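Local coordinates for GDSL-like Lipase/Acylhydrolase family protein (Neisseria meningitidis, PDB 4K7J), which probably removes O-acetyl groups from peptidoglycan as an SGNH-family esterase working through a catalytic triad, at residues 52-57 / 239-244; 60-65 / 349-354. All blocks are in the same frame, centred on the assembly; numbering follows the deposited sequence.

Interaction 1: 52-57 / 239-244; sequences ETFRIL and GADLVI
D241, just ahead of L242, reaches across to F54 and R55. Its CB lies over one face of the F54 ring, 3.8 Å from D241 CB to the ring centroid, as a CH-pi contact. F54 CG is turned anti to its own N (chi1 -173°), which carries the ring across to D241 and to L242 CB. Beyond CB, D241 CG leads to OD2, which accepts R55 N at 3.0 Å, nearly straight, on the anti side of the carboxylate. D241 OD2 and T53 O, both acceptors, lie 3.3 Å apart and are not bonded; K42 NZ bonds both and would offset their repulsion. R55 O takes both D241 N (2.6 Å) and L242 N (3.1 Å). Parallel pairing of neighbouring strands in the core sheet of the alpha/beta SGNH hydrolase fold follows: L57 N donates to L242 O at 2.9 Å, and I244 N to L57 O. R55 CD packs on G239 O (3.3 Å), while R55 NE pairs with E203. I56 and L242 share one face of the sheet, L57 and V243 the other. Strand 53-60 lies between 242-246 and 208-215, with helix 38-47 against F54 and R55, and strand 281-286 touching I244.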
# COMPACT_ATOMS: atom_id res chain seq x y z
N GLU A 52 -13.09 7.30 -15.23
CA GLU A 52 -12.88 7.41 -13.80
C GLU A 52 -11.53 6.79 -13.40
O GLU A 52 -10.90 6.09 -14.19
CB GLU A 52 -14.01 6.74 -13.04
CG GLU A 52 -15.35 7.44 -13.16
CD GLU A 52 -16.46 6.64 -12.52
OE1 GLU A 52 -16.83 5.60 -13.09
OE2 GLU A 52 -16.95 7.05 -11.44
N THR A 53 -11.08 7.08 -12.18
CA THR A 53 -9.87 6.44 -11.67
C THR A 53 -10.22 5.44 -10.58
O THR A 53 -10.83 5.79 -9.57
CB THR A 53 -8.87 7.46 -11.08
OG1 THR A 53 -8.38 8.31 -12.13
CG2 THR A 53 -7.68 6.74 -10.43
N PHE A 54 -9.84 4.18 -10.79
CA PHE A 54 -10.07 3.16 -9.78
C PHE A 54 -8.79 3.00 -8.98
O PHE A 54 -7.75 2.60 -9.51
CB PHE A 54 -10.49 1.83 -10.41
CG PHE A 54 -10.90 0.79 -9.41
CD1 PHE A 54 -9.96 -0.02 -8.81
CD2 PHE A 54 -12.24 0.63 -9.07
CE1 PHE A 54 -10.34 -0.99 -7.88
CE2 PHE A 54 -12.63 -0.33 -8.14
CZ PHE A 54 -11.68 -1.14 -7.54
N ARG A 55 -8.87 3.30 -7.68
CA ARG A 55 -7.69 3.42 -6.84
C ARG A 55 -7.53 2.23 -5.90
O ARG A 55 -8.35 2.02 -5.00
CB ARG A 55 -7.74 4.72 -6.02
CG ARG A 55 -7.70 5.99 -6.87
CD ARG A 55 -7.95 7.24 -6.02
NE ARG A 55 -8.14 8.41 -6.88
CZ ARG A 55 -9.33 8.84 -7.30
NH1 ARG A 55 -10.43 8.21 -6.93
NH2 ARG A 55 -9.41 9.91 -8.07
N ILE A 56 -6.47 1.45 -6.14
CA ILE A 56 -6.12 0.31 -5.30
C ILE A 56 -5.00 0.74 -4.36
O ILE A 56 -3.97 1.25 -4.82
CB ILE A 56 -5.63 -0.88 -6.18
CG1 ILE A 56 -6.76 -1.41 -7.05
CG2 ILE A 56 -5.06 -2.01 -5.32
CD1 ILE A 56 -6.29 -2.47 -8.07
N LEU A 57 -5.19 0.53 -3.06
CA LEU A 57 -4.21 0.95 -2.06
C LEU A 57 -3.74 -0.23 -1.20
O LEU A 57 -4.51 -0.79 -0.42
CB LEU A 57 -4.82 2.03 -1.14
CG LEU A 57 -4.00 2.49 0.06
CD1 LEU A 57 -2.67 3.08 -0.42
CD2 LEU A 57 -4.80 3.53 0.89
N GLY A 239 -9.02 8.32 -1.51
CA GLY A 239 -9.89 7.98 -2.61
C GLY A 239 -9.84 6.50 -2.98
O GLY A 239 -10.34 6.12 -4.04
N ALA A 240 -9.24 5.68 -2.12
CA ALA A 240 -9.08 4.24 -2.40
C ALA A 240 -10.42 3.55 -2.66
O ALA A 240 -11.37 3.69 -1.89
CB ALA A 240 -8.35 3.55 -1.27
N ASP A 241 -10.48 2.78 -3.74
CA ASP A 241 -11.68 2.02 -4.06
C ASP A 241 -11.53 0.56 -3.67
O ASP A 241 -12.51 -0.17 -3.56
CB ASP A 241 -11.99 2.15 -5.55
CG ASP A 241 -12.27 3.59 -5.95
OD1 ASP A 241 -13.12 4.23 -5.29
OD2 ASP A 241 -11.61 4.08 -6.87
N LEU A 242 -10.28 0.14 -3.47
CA LEU A 242 -9.98 -1.19 -2.93
C LEU A 242 -8.79 -1.06 -2.00
O LEU A 242 -7.74 -0.58 -2.40
CB LEU A 242 -9.67 -2.18 -4.07
CG LEU A 242 -9.14 -3.57 -3.66
CD1 LEU A 242 -10.15 -4.37 -2.82
CD2 LEU A 242 -8.70 -4.38 -4.88
N VAL A 243 -8.95 -1.48 -0.75
CA VAL A 243 -7.87 -1.43 0.23
C VAL A 243 -7.33 -2.83 0.44
O VAL A 243 -8.08 -3.74 0.84
CB VAL A 243 -8.36 -0.88 1.58
CG1 VAL A 243 -7.24 -0.94 2.64
CG2 VAL A 243 -8.89 0.53 1.42
N ILE A 244 -6.05 -3.02 0.17
CA ILE A 244 -5.41 -4.31 0.40
C ILE A 244 -4.57 -4.22 1.66
O ILE A 244 -3.66 -3.37 1.76
CB ILE A 244 -4.51 -4.73 -0.78
CG1 ILE A 244 -5.31 -4.73 -2.08
CG2 ILE A 244 -3.88 -6.09 -0.50
CD1 ILE A 244 -4.53 -5.21 -3.31

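Interaction 2: 60-65 / 349-354; sequences GDSHTA and GVHFSA. With ACT (acetate ion), chain C.
The active-site cleft of the esterase opens here, where S62, the probable nucleophile, faces H351, its expected triad partner, with an acetate ion bound beside them. S62 OG sits near the plane of the H351 imidazole at its edge, 3.1 Å from H351 CD2, while the distance from S62 OG to H351 NE2 is 3.4 Å. With chi1 of 84°, S62 OG stands between its backbone N and carbonyl carbon and comes within 2.9 Å of the acetate C. H351 NE2 donates to acetate O at 2.7 Å, almost straight. The other oxygen, OXT, accepts S62 N at 3.1 Å; G218 N and N250 ND2 also bond the acetate, an arrangement consistent with the oxyanion hole of this family. The sequence G60-D61-S62 is the GDS motif of SGNH hydrolases, and D348, which holds H351 ND1, would complete the triad in the family's DxxH pattern. V350 CG1 lies over the centre of the H351 ring. D61 caps helix 62-65, its OD1 accepting H63 N at 3.1 Å. The H63 ring offers a face to the edge of F352 in an offset edge-to-face pair, planes 65° apart, and the acetate CH3 also lies over a face of it. V350 O meets H63 CE1 in the ring plane at 3.5 Å. Y357 OH bonds H63 ND1, and T249 OG1 bonds H63 NE2.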
# COMPACT_ATOMS: atom_id res chain seq x y z
N GLY A 60 0.92 -2.41 4.05
CA GLY A 60 1.51 -3.62 4.60
C GLY A 60 2.93 -3.52 5.14
O GLY A 60 3.34 -2.47 5.64
N ASP A 61 3.68 -4.61 5.04
CA ASP A 61 5.01 -4.70 5.64
C ASP A 61 6.10 -4.66 4.56
O ASP A 61 5.92 -4.04 3.52
CB ASP A 61 5.12 -5.97 6.48
CG ASP A 61 4.71 -7.22 5.71
OD1 ASP A 61 4.71 -7.19 4.45
OD2 ASP A 61 4.38 -8.25 6.36
N SER A 62 7.21 -5.35 4.77
CA SER A 62 8.33 -5.22 3.84
C SER A 62 8.02 -5.82 2.48
O SER A 62 8.57 -5.39 1.47
CB SER A 62 9.62 -5.83 4.41
OG SER A 62 9.64 -7.22 4.15
N HIS A 63 7.11 -6.79 2.45
CA HIS A 63 6.73 -7.38 1.16
C HIS A 63 6.14 -6.28 0.28
O HIS A 63 6.38 -6.24 -0.93
CB HIS A 63 5.69 -8.51 1.34
CG HIS A 63 6.10 -9.60 2.28
ND1 HIS A 63 7.27 -10.32 2.13
CD2 HIS A 63 5.48 -10.11 3.38
CE1 HIS A 63 7.36 -11.22 3.10
NE2 HIS A 63 6.28 -11.11 3.87
N THR A 64 5.38 -5.38 0.91
CA THR A 64 4.77 -4.25 0.22
C THR A 64 5.80 -3.14 -0.00
O THR A 64 5.85 -2.52 -1.08
CB THR A 64 3.56 -3.71 1.02
OG1 THR A 64 2.55 -4.72 1.10
CG2 THR A 64 2.96 -2.44 0.36
N ALA A 65 6.61 -2.89 1.02
CA ALA A 65 7.56 -1.77 1.00
C ALA A 65 8.65 -1.87 -0.08
O ALA A 65 9.25 -0.86 -0.45
CB ALA A 65 8.17 -1.56 2.40
N GLY A 349 14.37 -17.41 4.10
CA GLY A 349 13.11 -18.15 4.16
C GLY A 349 11.93 -17.32 4.67
O GLY A 349 10.93 -17.87 5.13
N VAL A 350 12.06 -16.00 4.58
CA VAL A 350 11.01 -15.09 5.00
C VAL A 350 10.67 -14.14 3.86
O VAL A 350 9.50 -14.01 3.47
CB VAL A 350 11.44 -14.25 6.22
CG1 VAL A 350 10.35 -13.23 6.58
CG2 VAL A 350 11.75 -15.16 7.42
N HIS A 351 11.69 -13.50 3.31
CA HIS A 351 11.50 -12.53 2.23
C HIS A 351 11.62 -13.21 0.87
O HIS A 351 12.17 -14.30 0.77
CB HIS A 351 12.46 -11.35 2.37
CG HIS A 351 12.36 -10.66 3.70
ND1 HIS A 351 13.18 -10.96 4.77
CD2 HIS A 351 11.49 -9.72 4.15
CE1 HIS A 351 12.84 -10.22 5.81
NE2 HIS A 351 11.82 -9.46 5.46
N PHE A 352 11.10 -12.57 -0.17
CA PHE A 352 11.16 -13.16 -1.49
C PHE A 352 12.15 -12.41 -2.37
O PHE A 352 12.64 -11.32 -2.02
CB PHE A 352 9.78 -13.19 -2.15
CG PHE A 352 8.78 -14.07 -1.43
CD1 PHE A 352 8.12 -13.62 -0.29
CD2 PHE A 352 8.48 -15.34 -1.92
CE1 PHE A 352 7.18 -14.43 0.38
CE2 PHE A 352 7.54 -16.16 -1.26
CZ PHE A 352 6.89 -15.70 -0.11
N SER A 353 12.47 -13.00 -3.51
CA SER A 353 13.33 -12.35 -4.47
C SER A 353 12.40 -11.59 -5.38
O SER A 353 11.18 -11.79 -5.33
CB SER A 353 14.11 -13.39 -5.28
OG SER A 353 13.23 -14.17 -6.07
N ALA A 354 12.97 -10.73 -6.22
CA ALA A 354 12.19 -9.92 -7.14
C ALA A 354 11.22 -10.76 -7.96
O ALA A 354 10.05 -10.40 -8.10
CB ALA A 354 13.12 -9.12 -8.07
C ACT C . 9.08 -7.94 6.93
O ACT C . 10.32 -7.91 7.15
OXT ACT C . 8.43 -6.88 7.13
CH3 ACT C . 8.39 -9.16 6.41

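Strand 53-60 joins the two contacts: interaction 1 pairs its first five residues with the 239-244 segment, and after D61 the chain turns into helix 62-65, which brings S62 to the acetate in interaction 2. The partner strand also leads toward the site, since 242-246 runs on to helix 249-252, which borders the acetate site. The parallel core of the α/β fold therefore delivers both elements to one end of the sheet, while 349-354 comes in from a loop late in the chain. The centres of interaction 1 and interaction 2 are about 22 Å apart, on opposite sides of the chain's centre, and their segments alternate along the sequence.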